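Local coordinates for protein agmatine ureohydrolase (Thermoplasma volcanium GSS1, PDB 3PZL) that probably hydrolyses agmatine to putrescine and urea, as a manganese-dependent member of the arginase family with two metal ions per subunit, at residues 214-218 / 260-264; 201-205 / 246-250; 60-65 / 283-287; 48-52 / 239-244; 99-104 / 126-132. All coordinates share one frame; numbering follows the deposited sequence.

Interaction 1. Residues 214-218 / 260-264; sequences IEEVD and RLSYK
R260 lays one face of its guanidinium over the CG2 methyl of I214, 3.3 Å from NH1, while E215 OE1 meets the edge. R260 NH2 donates to E215 OE1 over 3.2 Å; the two planes are turned 44° apart, and the oxygen is met on its syn side but out of the carboxylate plane. Bends at chi2 and chi3 (-71° and -43°) fold the arginine back, so that NH2 also makes a salt bridge, its hydrogen bond weak, with D218 OD2 at 3.3 Å. The D218 carboxylate stands steeply to the ring of Y263, whose OH donates to the syn lone pair of OD1 over 2.7 Å. The extended K264 arrives obliquely, giving NZ to D218 O at 2.8 Å and, weakly, to OD1. With a leucine in place of R260, E215 would probably lose its charged mate across the contact and D218 one of its two. L261 CD1 lies 4.1 Å from I214 CG2. The contact joins helix 202-220 to the end of helix 251-261 and the turn into strand 265-271; K264 NZ also bonds S221 O, the K264 backbone pairs with V224 of strand 223-229, and Y263 stacks on Y300 of helix 281-303.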
# COMPACT_ATOMS: atom_id res chain seq x y z
N ILE B 214 -32.26 -20.73 3.25
CA ILE B 214 -31.97 -21.29 4.59
C ILE B 214 -33.05 -22.28 5.08
O ILE B 214 -32.72 -23.37 5.57
CB ILE B 214 -31.80 -20.17 5.62
CG1 ILE B 214 -30.63 -19.28 5.22
CG2 ILE B 214 -31.57 -20.76 6.98
CD1 ILE B 214 -30.41 -18.09 6.13
N GLU B 215 -34.33 -21.89 4.92
CA GLU B 215 -35.49 -22.74 5.25
C GLU B 215 -35.43 -24.09 4.54
O GLU B 215 -35.60 -25.13 5.18
CB GLU B 215 -36.84 -22.06 4.92
CG GLU B 215 -37.03 -20.60 5.37
CD GLU B 215 -36.91 -20.38 6.90
OE1 GLU B 215 -36.51 -21.33 7.63
OE2 GLU B 215 -37.19 -19.23 7.36
N GLU B 216 -35.20 -24.08 3.23
CA GLU B 216 -35.14 -25.31 2.46
C GLU B 216 -34.13 -26.30 3.08
O GLU B 216 -34.52 -27.40 3.47
CB GLU B 216 -34.82 -25.06 0.97
CG GLU B 216 -35.82 -24.20 0.20
CD GLU B 216 -35.31 -23.80 -1.19
OE1 GLU B 216 -34.12 -24.08 -1.52
OE2 GLU B 216 -36.08 -23.18 -1.97
N VAL B 217 -32.87 -25.87 3.21
CA VAL B 217 -31.79 -26.68 3.81
C VAL B 217 -32.13 -27.20 5.22
O VAL B 217 -32.02 -28.38 5.49
CB VAL B 217 -30.45 -25.89 3.88
CG1 VAL B 217 -29.38 -26.72 4.51
CG2 VAL B 217 -30.01 -25.47 2.48
N ASP B 218 -32.52 -26.31 6.11
CA ASP B 218 -32.92 -26.73 7.44
C ASP B 218 -33.96 -27.87 7.47
O ASP B 218 -33.85 -28.80 8.27
CB ASP B 218 -33.43 -25.55 8.25
CG ASP B 218 -33.25 -25.75 9.74
OD1 ASP B 218 -32.69 -26.79 10.14
OD2 ASP B 218 -33.65 -24.88 10.52
N ARG B 260 -28.42 -19.57 11.79
CA ARG B 260 -29.53 -20.48 11.64
C ARG B 260 -29.17 -21.96 11.50
O ARG B 260 -30.00 -22.82 11.75
CB ARG B 260 -30.32 -20.04 10.41
CG ARG B 260 -31.15 -18.78 10.59
CD ARG B 260 -32.37 -18.99 11.50
NE ARG B 260 -33.10 -20.24 11.24
CZ ARG B 260 -33.79 -20.50 10.12
NH1 ARG B 260 -33.84 -19.63 9.10
NH2 ARG B 260 -34.40 -21.67 9.99
N LEU B 261 -27.93 -22.26 11.13
CA LEU B 261 -27.54 -23.62 10.81
C LEU B 261 -26.44 -24.25 11.69
O LEU B 261 -26.10 -25.41 11.49
CB LEU B 261 -27.10 -23.68 9.34
CG LEU B 261 -28.10 -24.17 8.31
CD1 LEU B 261 -29.55 -23.94 8.70
CD2 LEU B 261 -27.82 -23.51 6.99
N SER B 262 -25.90 -23.50 12.64
CA SER B 262 -24.71 -23.96 13.36
C SER B 262 -25.07 -25.03 14.39
O SER B 262 -24.23 -25.81 14.79
CB SER B 262 -24.01 -22.80 14.05
OG SER B 262 -24.94 -22.19 14.91
N TYR B 263 -26.33 -25.06 14.80
CA TYR B 263 -26.81 -26.09 15.71
C TYR B 263 -26.84 -27.51 15.11
O TYR B 263 -26.87 -28.49 15.83
CB TYR B 263 -28.20 -25.70 16.24
CG TYR B 263 -29.36 -26.02 15.32
CD1 TYR B 263 -29.64 -25.21 14.22
CD2 TYR B 263 -30.21 -27.10 15.59
CE1 TYR B 263 -30.71 -25.49 13.38
CE2 TYR B 263 -31.31 -27.39 14.77
CZ TYR B 263 -31.55 -26.59 13.66
OH TYR B 263 -32.61 -26.87 12.84
N LYS B 264 -26.85 -27.62 13.79
CA LYS B 264 -26.83 -28.90 13.10
C LYS B 264 -25.45 -29.19 12.53
O LYS B 264 -25.26 -30.22 11.88
CB LYS B 264 -27.78 -28.90 11.90
CG LYS B 264 -29.19 -28.71 12.23
CD LYS B 264 -30.04 -28.81 10.99
CE LYS B 264 -31.40 -29.29 11.37
NZ LYS B 264 -31.98 -29.77 10.14

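Interaction 2. Residues 201-205 / 246-250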
# COMPACT_ATOMS: atom_id res chain seq x y z
N SER B 201 -28.00 -18.63 -6.92
CA SER B 201 -27.31 -17.44 -7.39
C SER B 201 -27.40 -16.31 -6.38
O SER B 201 -28.42 -16.15 -5.73
CB SER B 201 -27.90 -17.00 -8.74
OG SER B 201 -29.13 -16.32 -8.55
N SER B 202 -26.35 -15.49 -6.29
CA SER B 202 -26.41 -14.30 -5.46
C SER B 202 -27.57 -13.39 -5.84
O SER B 202 -28.04 -12.62 -5.02
CB SER B 202 -25.08 -13.53 -5.49
OG SER B 202 -24.84 -12.96 -6.76
N PHE B 203 -28.02 -13.48 -7.09
CA PHE B 203 -29.20 -12.76 -7.58
C PHE B 203 -30.51 -13.31 -7.03
O PHE B 203 -31.39 -12.53 -6.65
CB PHE B 203 -29.23 -12.76 -9.10
CG PHE B 203 -27.93 -12.36 -9.73
CD1 PHE B 203 -27.47 -11.04 -9.64
CD2 PHE B 203 -27.14 -13.29 -10.41
CE1 PHE B 203 -26.27 -10.66 -10.22
CE2 PHE B 203 -25.93 -12.90 -10.99
CZ PHE B 203 -25.51 -11.59 -10.89
N ASP B 204 -30.62 -14.64 -6.98
CA ASP B 204 -31.70 -15.32 -6.24
C ASP B 204 -31.85 -14.74 -4.83
O ASP B 204 -32.94 -14.30 -4.44
CB ASP B 204 -31.46 -16.83 -6.14
CG ASP B 204 -31.69 -17.55 -7.45
OD1 ASP B 204 -32.43 -17.00 -8.33
OD2 ASP B 204 -31.12 -18.66 -7.62
N VAL B 205 -30.75 -14.74 -4.08
CA VAL B 205 -30.76 -14.25 -2.72
C VAL B 205 -31.22 -12.79 -2.65
O VAL B 205 -32.09 -12.45 -1.87
CB VAL B 205 -29.37 -14.37 -2.06
CG1 VAL B 205 -29.41 -13.86 -0.65
CG2 VAL B 205 -28.90 -15.78 -2.09
N PRO B 246 -17.98 -9.17 -8.36
CA PRO B 246 -18.96 -8.16 -7.91
C PRO B 246 -20.36 -8.74 -7.88
O PRO B 246 -20.59 -9.86 -8.43
CB PRO B 246 -18.86 -7.06 -8.98
CG PRO B 246 -17.52 -7.29 -9.64
CD PRO B 246 -17.28 -8.78 -9.59
N PHE B 247 -21.27 -7.99 -7.24
CA PHE B 247 -22.70 -8.39 -7.10
C PHE B 247 -22.86 -9.65 -6.22
O PHE B 247 -23.57 -10.59 -6.59
CB PHE B 247 -23.39 -8.67 -8.45
CG PHE B 247 -22.93 -7.78 -9.60
CD1 PHE B 247 -23.00 -6.39 -9.50
CD2 PHE B 247 -22.50 -8.34 -10.80
CE1 PHE B 247 -22.60 -5.59 -10.55
CE2 PHE B 247 -22.11 -7.55 -11.88
CZ PHE B 247 -22.16 -6.17 -11.75
N GLY B 248 -22.19 -9.66 -5.06
CA GLY B 248 -22.16 -10.84 -4.20
C GLY B 248 -23.14 -10.71 -3.06
O GLY B 248 -23.99 -9.82 -3.05
N LEU B 249 -23.03 -11.62 -2.09
CA LEU B 249 -23.92 -11.65 -0.94
C LEU B 249 -23.47 -10.62 0.07
O LEU B 249 -22.31 -10.19 0.07
CB LEU B 249 -23.87 -13.02 -0.26
CG LEU B 249 -23.96 -14.26 -1.14
CD1 LEU B 249 -23.51 -15.52 -0.39
CD2 LEU B 249 -25.37 -14.39 -1.71
N ALA B 250 -24.40 -10.24 0.95
CA ALA B 250 -24.08 -9.29 2.01
C ALA B 250 -23.34 -10.04 3.11
O ALA B 250 -23.55 -11.22 3.30
CB ALA B 250 -25.35 -8.63 2.52
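S202 OG donates a 2.7 Å hydrogen bond to F247 O, arriving nearly in line with the carbonyl at a C=O...OG angle of 164°. The serine opens helix 202-220, just after strand 198-201, outermost in this chain's arginase-type parallel sheet, and a capping box closes this helix start: S201 OG accepts from D204 N at 2.7 Å, and D204 OD2 receives S201 N from above the carboxylate plane. With chi1 at 68°, S202 OG sits between its own backbone N and carbonyl carbon, facing the loop. An alanine here is likely to leave F247 O without this donor and the loop with less to fix it against the helix. Apolar contacts flank the bond. The F203 ring crosses F247 obliquely, its CE1 3.9 Å from F247 CB, and F203 and F247 also pack on S74 and R255 of a neighbouring subunit. L249 lies nearer the metal site: its backbone is bonded to G232 and D234, close after the manganese ligand D231, and its side chain lies about 8 Å from that of D144. One methyl of this leucine, CD2, meets two residues of the helix, 3.9 Å from S202 CB and 3.8 Å from V205 CG2.

Interaction 3. Residues 60-65 / 283-287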
# COMPACT_ATOMS: atom_id res chain seq x y z
N SER B 60 -3.30 -14.39 9.82
CA SER B 60 -3.92 -13.07 9.89
C SER B 60 -5.24 -13.07 10.69
O SER B 60 -5.57 -12.07 11.38
CB SER B 60 -4.12 -12.46 8.52
OG SER B 60 -5.01 -13.24 7.74
N ILE B 61 -5.97 -14.19 10.63
CA ILE B 61 -7.16 -14.34 11.44
C ILE B 61 -6.85 -14.30 12.96
O ILE B 61 -7.56 -13.70 13.74
CB ILE B 61 -8.00 -15.58 11.02
CG1 ILE B 61 -8.67 -15.31 9.69
CG2 ILE B 61 -9.10 -15.90 12.02
CD1 ILE B 61 -9.07 -16.57 9.00
N ARG B 62 -5.78 -14.96 13.37
CA ARG B 62 -5.38 -14.93 14.77
C ARG B 62 -5.02 -13.50 15.20
O ARG B 62 -5.22 -13.11 16.33
CB ARG B 62 -4.18 -15.86 14.99
CG ARG B 62 -4.43 -17.32 14.67
CD ARG B 62 -3.22 -18.25 14.97
NE ARG B 62 -3.58 -19.65 14.74
CZ ARG B 62 -3.34 -20.34 13.61
NH1 ARG B 62 -2.73 -19.79 12.57
NH2 ARG B 62 -3.75 -21.61 13.52
N GLY B 63 -4.48 -12.73 14.27
CA GLY B 63 -4.06 -11.38 14.56
C GLY B 63 -5.21 -10.41 14.71
O GLY B 63 -5.14 -9.53 15.56
N ALA B 64 -6.26 -10.57 13.88
CA ALA B 64 -7.45 -9.72 13.95
C ALA B 64 -8.29 -10.06 15.17
O ALA B 64 -9.02 -9.19 15.69
CB ALA B 64 -8.25 -9.92 12.75
N TYR B 65 -8.21 -11.31 15.64
CA TYR B 65 -9.09 -11.72 16.70
C TYR B 65 -8.88 -10.86 17.94
O TYR B 65 -9.81 -10.66 18.70
CB TYR B 65 -8.90 -13.18 17.03
CG TYR B 65 -10.04 -13.78 17.84
CD1 TYR B 65 -11.07 -14.51 17.23
CD2 TYR B 65 -10.07 -13.63 19.21
CE1 TYR B 65 -12.10 -15.08 17.98
CE2 TYR B 65 -11.09 -14.19 19.97
CZ TYR B 65 -12.10 -14.90 19.36
OH TYR B 65 -13.08 -15.42 20.16
N SER B 283 -9.92 -10.29 7.07
CA SER B 283 -9.65 -11.25 8.13
C SER B 283 -10.43 -10.92 9.40
O SER B 283 -10.61 -11.77 10.26
CB SER B 283 -8.15 -11.35 8.41
OG SER B 283 -7.66 -10.07 8.73
N MSE B 284 -10.90 -9.69 9.50
CA MSE B 284 -11.71 -9.30 10.63
C MSE B 284 -13.12 -9.85 10.46
O MSE B 284 -13.75 -10.31 11.40
CB MSE B 284 -11.75 -7.80 10.74
CG MSE B 284 -12.37 -7.31 12.03
SE MSE B 284 -11.25 -7.85 13.58
CE MSE B 284 -12.21 -6.89 14.97
N LEU B 285 -13.65 -9.79 9.24
CA LEU B 285 -14.93 -10.42 8.98
C LEU B 285 -14.75 -11.93 9.15
O LEU B 285 -15.61 -12.59 9.77
CB LEU B 285 -15.40 -10.11 7.56
CG LEU B 285 -16.64 -10.85 7.08
CD1 LEU B 285 -17.80 -10.60 7.98
CD2 LEU B 285 -16.94 -10.35 5.75
N ALA B 286 -13.66 -12.49 8.64
CA ALA B 286 -13.44 -13.93 8.82
C ALA B 286 -13.44 -14.36 10.31
O ALA B 286 -14.02 -15.39 10.66
CB ALA B 286 -12.20 -14.38 8.14
N ALA B 287 -12.83 -13.56 11.17
CA ALA B 287 -12.79 -13.87 12.59
C ALA B 287 -14.14 -13.68 13.23
O ALA B 287 -14.53 -14.45 14.12
CB ALA B 287 -11.83 -13.02 13.27
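A64 and S283 both point their CB across the interface between helices 57-65 and 281-303. With A64, S283, A286 and A287 all small, the backbones come close: the CA atoms of I61 and S283 are 5.2 Å apart. A64 CB rests against both the carbonyl oxygen of S283 and the selenium of M284, a selenomethionine, 3.7 Å from SE. M284 gets there because its chain leaves anti to the backbone N and then bends at chi2 (65°), bringing SE alongside A64. I61 fills the next place with its two branches spread: CG1, anti to the carbonyl carbon, carries CD1 to within 3.9 Å of A286 CB, while CG2 points to A287 CB at 4.2 Å. The segments cross at -78°, with their axes 8.3 Å apart, so these two helices flanking the parallel sheet of the arginase-type alpha/beta fold meet nearly at a right angle and over a short length. No hydrogen bond spans the gap. Toward the solvent side, the partly exposed S60 gives up little surface to the contact; its OG is 3.7 Å from S283 CB but bonds to A57 O, and the hydroxyl of S283 likewise goes to G280 O. The looser packing is at Y65, whose ring meets A287 CB obliquely, CD1 standing 4.3 Å away, while its OH bonds to D27 and to Q291 further along helix 281-303. M284 also packs on E245 of a neighbouring subunit, and A64 on Y50 of the same subunit.

Interaction 4. Residues 48-52 / 239-244; sequences SSYRR and PAVGTP
The R51 guanidinium carries P244 on one face, with CG 3.4 Å above the plane and offset toward the rim, and presents an edge to two backbone oxygens. Its NH1 donates to V241 O at 3.1 Å, tilted 22° from the guanidinium plane, and more weakly to P239 O at 3.2 Å. The neighbouring ring of Y50 meets the loop with its edge: G242 O lies in the ring plane, 3.5 Å from CD2, while P244 CD approaches obliquely, 4.2 Å from CE2. One proline touches both flat groups. R51 reaches its oxygens because its chain is extended from CG to NE (chi2 177°), running past G242, and its backbone N adds a bond to a lone pair of G242 O at 3.3 Å. A single arginine reads three carbonyls of the 239-244 loop. The remaining terminal nitrogen, NH2, bonds N281 of a neighbouring subunit, and P239 O accepts from that same asparagine, so the grip continues across the interface. Within segment 48-52, R52 holds S48 O side-on with NE and NH2. T243 turns its CB away from 48-52, and its side chain lies about 3 Å from those of H146 and D231 and about 5 Å from a bound manganese. Both segments are loops after strands of the parallel sheet, where the arginase family places its two-manganese site; 239-244 borders it through T243, and 48-52 packs on that loop.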
# COMPACT_ATOMS: atom_id res chain seq x y z
N SER B 48 -3.79 -21.96 -6.61
CA SER B 48 -4.49 -20.68 -6.76
C SER B 48 -3.82 -19.81 -7.80
O SER B 48 -2.64 -19.53 -7.71
CB SER B 48 -4.55 -19.92 -5.43
OG SER B 48 -5.44 -20.53 -4.52
N SER B 49 -4.59 -19.37 -8.78
CA SER B 49 -3.97 -18.71 -9.91
C SER B 49 -3.94 -17.20 -9.81
O SER B 49 -2.87 -16.59 -9.96
CB SER B 49 -4.65 -19.09 -11.21
OG SER B 49 -4.05 -18.34 -12.24
N TYR B 50 -5.11 -16.59 -9.57
CA TYR B 50 -5.24 -15.16 -9.69
C TYR B 50 -4.50 -14.35 -8.57
O TYR B 50 -3.46 -13.76 -8.82
CB TYR B 50 -6.69 -14.75 -9.86
CG TYR B 50 -6.79 -13.28 -10.18
CD1 TYR B 50 -6.19 -12.78 -11.31
CD2 TYR B 50 -7.46 -12.39 -9.34
CE1 TYR B 50 -6.25 -11.45 -11.62
CE2 TYR B 50 -7.54 -11.07 -9.66
CZ TYR B 50 -6.90 -10.60 -10.80
OH TYR B 50 -6.93 -9.27 -11.18
N ARG B 51 -5.06 -14.29 -7.37
CA ARG B 51 -4.40 -13.61 -6.27
C ARG B 51 -3.87 -14.67 -5.37
O ARG B 51 -4.57 -15.65 -5.06
CB ARG B 51 -5.39 -12.77 -5.48
CG ARG B 51 -5.70 -11.43 -6.11
CD ARG B 51 -6.73 -10.71 -5.32
NE ARG B 51 -7.11 -9.45 -5.93
CZ ARG B 51 -8.10 -8.67 -5.50
NH1 ARG B 51 -8.86 -9.00 -4.46
NH2 ARG B 51 -8.36 -7.53 -6.13
N ARG B 52 -2.65 -14.48 -4.92
CA ARG B 52 -2.05 -15.47 -4.05
C ARG B 52 -1.76 -14.94 -2.64
O ARG B 52 -1.81 -13.74 -2.43
CB ARG B 52 -0.87 -16.15 -4.71
CG ARG B 52 -0.79 -17.57 -4.25
CD ARG B 52 0.22 -18.34 -4.99
NE ARG B 52 -0.33 -19.33 -5.91
CZ ARG B 52 -0.05 -20.63 -5.85
NH1 ARG B 52 0.75 -21.11 -4.89
NH2 ARG B 52 -0.55 -21.45 -6.76
N PRO B 239 -12.92 -7.48 0.62
CA PRO B 239 -12.07 -6.97 -0.47
C PRO B 239 -10.89 -7.87 -0.86
O PRO B 239 -10.36 -7.74 -1.96
CB PRO B 239 -11.49 -5.68 0.11
CG PRO B 239 -12.41 -5.27 1.19
CD PRO B 239 -13.00 -6.52 1.75
N ALA B 240 -10.46 -8.73 0.05
CA ALA B 240 -9.18 -9.40 -0.11
C ALA B 240 -9.35 -10.88 -0.49
O ALA B 240 -8.46 -11.68 -0.29
CB ALA B 240 -8.42 -9.29 1.15
N VAL B 241 -10.49 -11.25 -1.04
CA VAL B 241 -10.63 -12.61 -1.54
C VAL B 241 -9.74 -12.87 -2.79
O VAL B 241 -9.40 -11.94 -3.54
CB VAL B 241 -12.11 -12.91 -1.84
CG1 VAL B 241 -12.87 -12.91 -0.54
CG2 VAL B 241 -12.67 -11.88 -2.79
N GLY B 242 -9.40 -14.14 -3.00
CA GLY B 242 -8.45 -14.54 -4.06
C GLY B 242 -8.98 -14.35 -5.47
O GLY B 242 -8.20 -14.08 -6.39
N THR B 243 -10.30 -14.48 -5.65
CA THR B 243 -10.94 -14.24 -6.95
C THR B 243 -12.25 -13.42 -6.77
O THR B 243 -13.35 -13.99 -6.65
CB THR B 243 -11.25 -15.58 -7.70
OG1 THR B 243 -12.44 -16.18 -7.15
CG2 THR B 243 -10.07 -16.58 -7.63
N PRO B 244 -12.15 -12.09 -6.80
CA PRO B 244 -13.28 -11.26 -6.49
C PRO B 244 -14.33 -11.36 -7.56
O PRO B 244 -13.98 -11.49 -8.74
CB PRO B 244 -12.70 -9.84 -6.47
CG PRO B 244 -11.26 -9.97 -6.76
CD PRO B 244 -11.02 -11.31 -7.34

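Interaction 5. Residues 99-104 / 126-132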
# COMPACT_ATOMS: atom_id res chain seq x y z
N VAL B 99 -2.14 -32.81 1.25
CA VAL B 99 -2.88 -31.98 2.20
C VAL B 99 -4.31 -32.52 2.41
O VAL B 99 -4.72 -32.80 3.53
CB VAL B 99 -2.90 -30.50 1.78
CG1 VAL B 99 -3.92 -29.73 2.58
CG2 VAL B 99 -1.54 -29.86 1.98
N ILE B 100 -5.04 -32.69 1.31
CA ILE B 100 -6.37 -33.28 1.37
C ILE B 100 -6.43 -34.58 2.17
O ILE B 100 -7.39 -34.80 2.91
CB ILE B 100 -6.93 -33.55 -0.02
CG1 ILE B 100 -7.09 -32.26 -0.78
CG2 ILE B 100 -8.29 -34.21 0.06
CD1 ILE B 100 -7.57 -32.48 -2.18
N ASP B 101 -5.42 -35.44 2.02
CA ASP B 101 -5.34 -36.69 2.80
C ASP B 101 -5.07 -36.35 4.23
O ASP B 101 -5.54 -37.04 5.11
CB ASP B 101 -4.22 -37.61 2.31
CG ASP B 101 -4.49 -38.17 0.95
OD1 ASP B 101 -5.60 -37.96 0.42
OD2 ASP B 101 -3.57 -38.81 0.39
N THR B 102 -4.32 -35.29 4.48
CA THR B 102 -4.00 -34.93 5.86
C THR B 102 -5.24 -34.38 6.55
O THR B 102 -5.53 -34.75 7.69
CB THR B 102 -2.85 -33.90 5.95
OG1 THR B 102 -1.66 -34.43 5.33
CG2 THR B 102 -2.58 -33.56 7.40
N VAL B 103 -5.96 -33.52 5.84
CA VAL B 103 -7.19 -32.95 6.37
C VAL B 103 -8.17 -34.06 6.77
O VAL B 103 -8.68 -34.03 7.91
CB VAL B 103 -7.84 -31.94 5.38
CG1 VAL B 103 -9.29 -31.65 5.73
CG2 VAL B 103 -7.06 -30.63 5.41
N GLU B 104 -8.39 -35.03 5.87
CA GLU B 104 -9.36 -36.09 6.08
C GLU B 104 -9.15 -36.82 7.40
O GLU B 104 -10.09 -37.02 8.16
CB GLU B 104 -9.34 -37.07 4.92
CG GLU B 104 -10.27 -38.28 5.08
CD GLU B 104 -9.97 -39.39 4.05
OE1 GLU B 104 -8.91 -39.32 3.37
OE2 GLU B 104 -10.80 -40.32 3.91
N ILE B 126 -8.94 -27.65 0.31
CA ILE B 126 -8.79 -28.37 1.55
C ILE B 126 -10.10 -28.98 2.05
O ILE B 126 -10.08 -29.94 2.82
CB ILE B 126 -8.18 -27.51 2.62
CG1 ILE B 126 -9.05 -26.29 2.91
CG2 ILE B 126 -6.80 -27.06 2.18
CD1 ILE B 126 -8.59 -25.45 4.09
N THR B 127 -11.22 -28.39 1.62
CA THR B 127 -12.59 -28.83 1.96
C THR B 127 -12.87 -30.26 1.51
O THR B 127 -13.48 -31.02 2.23
CB THR B 127 -13.64 -27.84 1.37
OG1 THR B 127 -13.58 -26.64 2.12
CG2 THR B 127 -15.02 -28.35 1.50
N VAL B 128 -12.39 -30.62 0.33
CA VAL B 128 -12.51 -31.98 -0.16
C VAL B 128 -12.17 -32.98 0.96
O VAL B 128 -12.92 -33.93 1.21
CB VAL B 128 -11.61 -32.19 -1.42
CG1 VAL B 128 -11.64 -33.62 -1.89
CG2 VAL B 128 -12.04 -31.24 -2.54
N GLY B 129 -11.05 -32.75 1.64
CA GLY B 129 -10.61 -33.61 2.71
C GLY B 129 -11.75 -33.84 3.66
O GLY B 129 -12.24 -34.95 3.80
N ALA B 130 -12.19 -32.76 4.28
CA ALA B 130 -13.27 -32.80 5.25
C ALA B 130 -14.52 -33.54 4.71
O ALA B 130 -15.16 -34.28 5.46
CB ALA B 130 -13.60 -31.39 5.71
N VAL B 131 -14.83 -33.39 3.42
CA VAL B 131 -16.01 -34.05 2.84
C VAL B 131 -15.89 -35.58 2.79
O VAL B 131 -16.89 -36.27 2.81
CB VAL B 131 -16.34 -33.53 1.43
CG1 VAL B 131 -17.69 -34.08 0.97
CG2 VAL B 131 -16.37 -32.01 1.42
N ARG B 132 -14.66 -36.11 2.72
CA ARG B 132 -14.44 -37.56 2.71
C ARG B 132 -14.82 -38.13 4.06
O ARG B 132 -15.12 -39.31 4.16
CB ARG B 132 -12.97 -37.91 2.44
CG ARG B 132 -12.48 -37.71 1.01
CD ARG B 132 -10.97 -37.92 0.96
NE ARG B 132 -10.39 -37.65 -0.36
CZ ARG B 132 -9.09 -37.73 -0.64
NH1 ARG B 132 -8.20 -38.08 0.29
NH2 ARG B 132 -8.67 -37.44 -1.86
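R132 carries the charged part of the contact. Its NH1 donates to D101 OD1 at 2.6 Å with an N-H...O angle of 153°, nearly in the guanidinium plane, and weakly to E104 OE1 at 3.4 Å, so two acids one helical turn apart share one nitrogen. The E104 carboxylate is turned 74° from the guanidinium plane and lies against the R132 stem, its CD 3.6 Å from the arginine CD. I100 CG2 covers one face of the guanidinium, 3.7 Å from R132 CZ. Among the apolar contacts, the same methyl meets V128 CG1 at 3.9 Å. V103 CG1, anti to the backbone N (chi1 163°), lies by A130 N and I126 O, while V99 CG1 meets I126 CG2. Backbone packing completes the join. G129, lacking a side chain, lets its CA come 3.4 Å from I100 O, and the segment axes approach to 7.2 Å. Both helices lie beside the central sheet: V99, V103 and I126 touch I42 of strand 37-42, T127 bonds D269 of strand 265-271 and S227 of strand 223-229, and V128 leans on V163 of helix 163-171.

All five contacts belong to one alpha/beta domain built round a parallel sheet. Interaction 5 joins residues closest in sequence and falls within the span bridged by interactions 3 and 4, both of which join early residues (48-65) to much later ones (239-244 and 283-287). Interactions 1 and 2 both use helix 202-220, at its two ends, with centres 19 Å apart. Segment 239-244 comes just before 246-250 in the loop from strand 223-229 to helix 251-261, and interactions 4 and 2 both touch the second subunit. Interaction 4 is the one beside the manganese ions, whereas interaction 1, 29 Å from it between centres, lies across the chain's centre and away from the metal site.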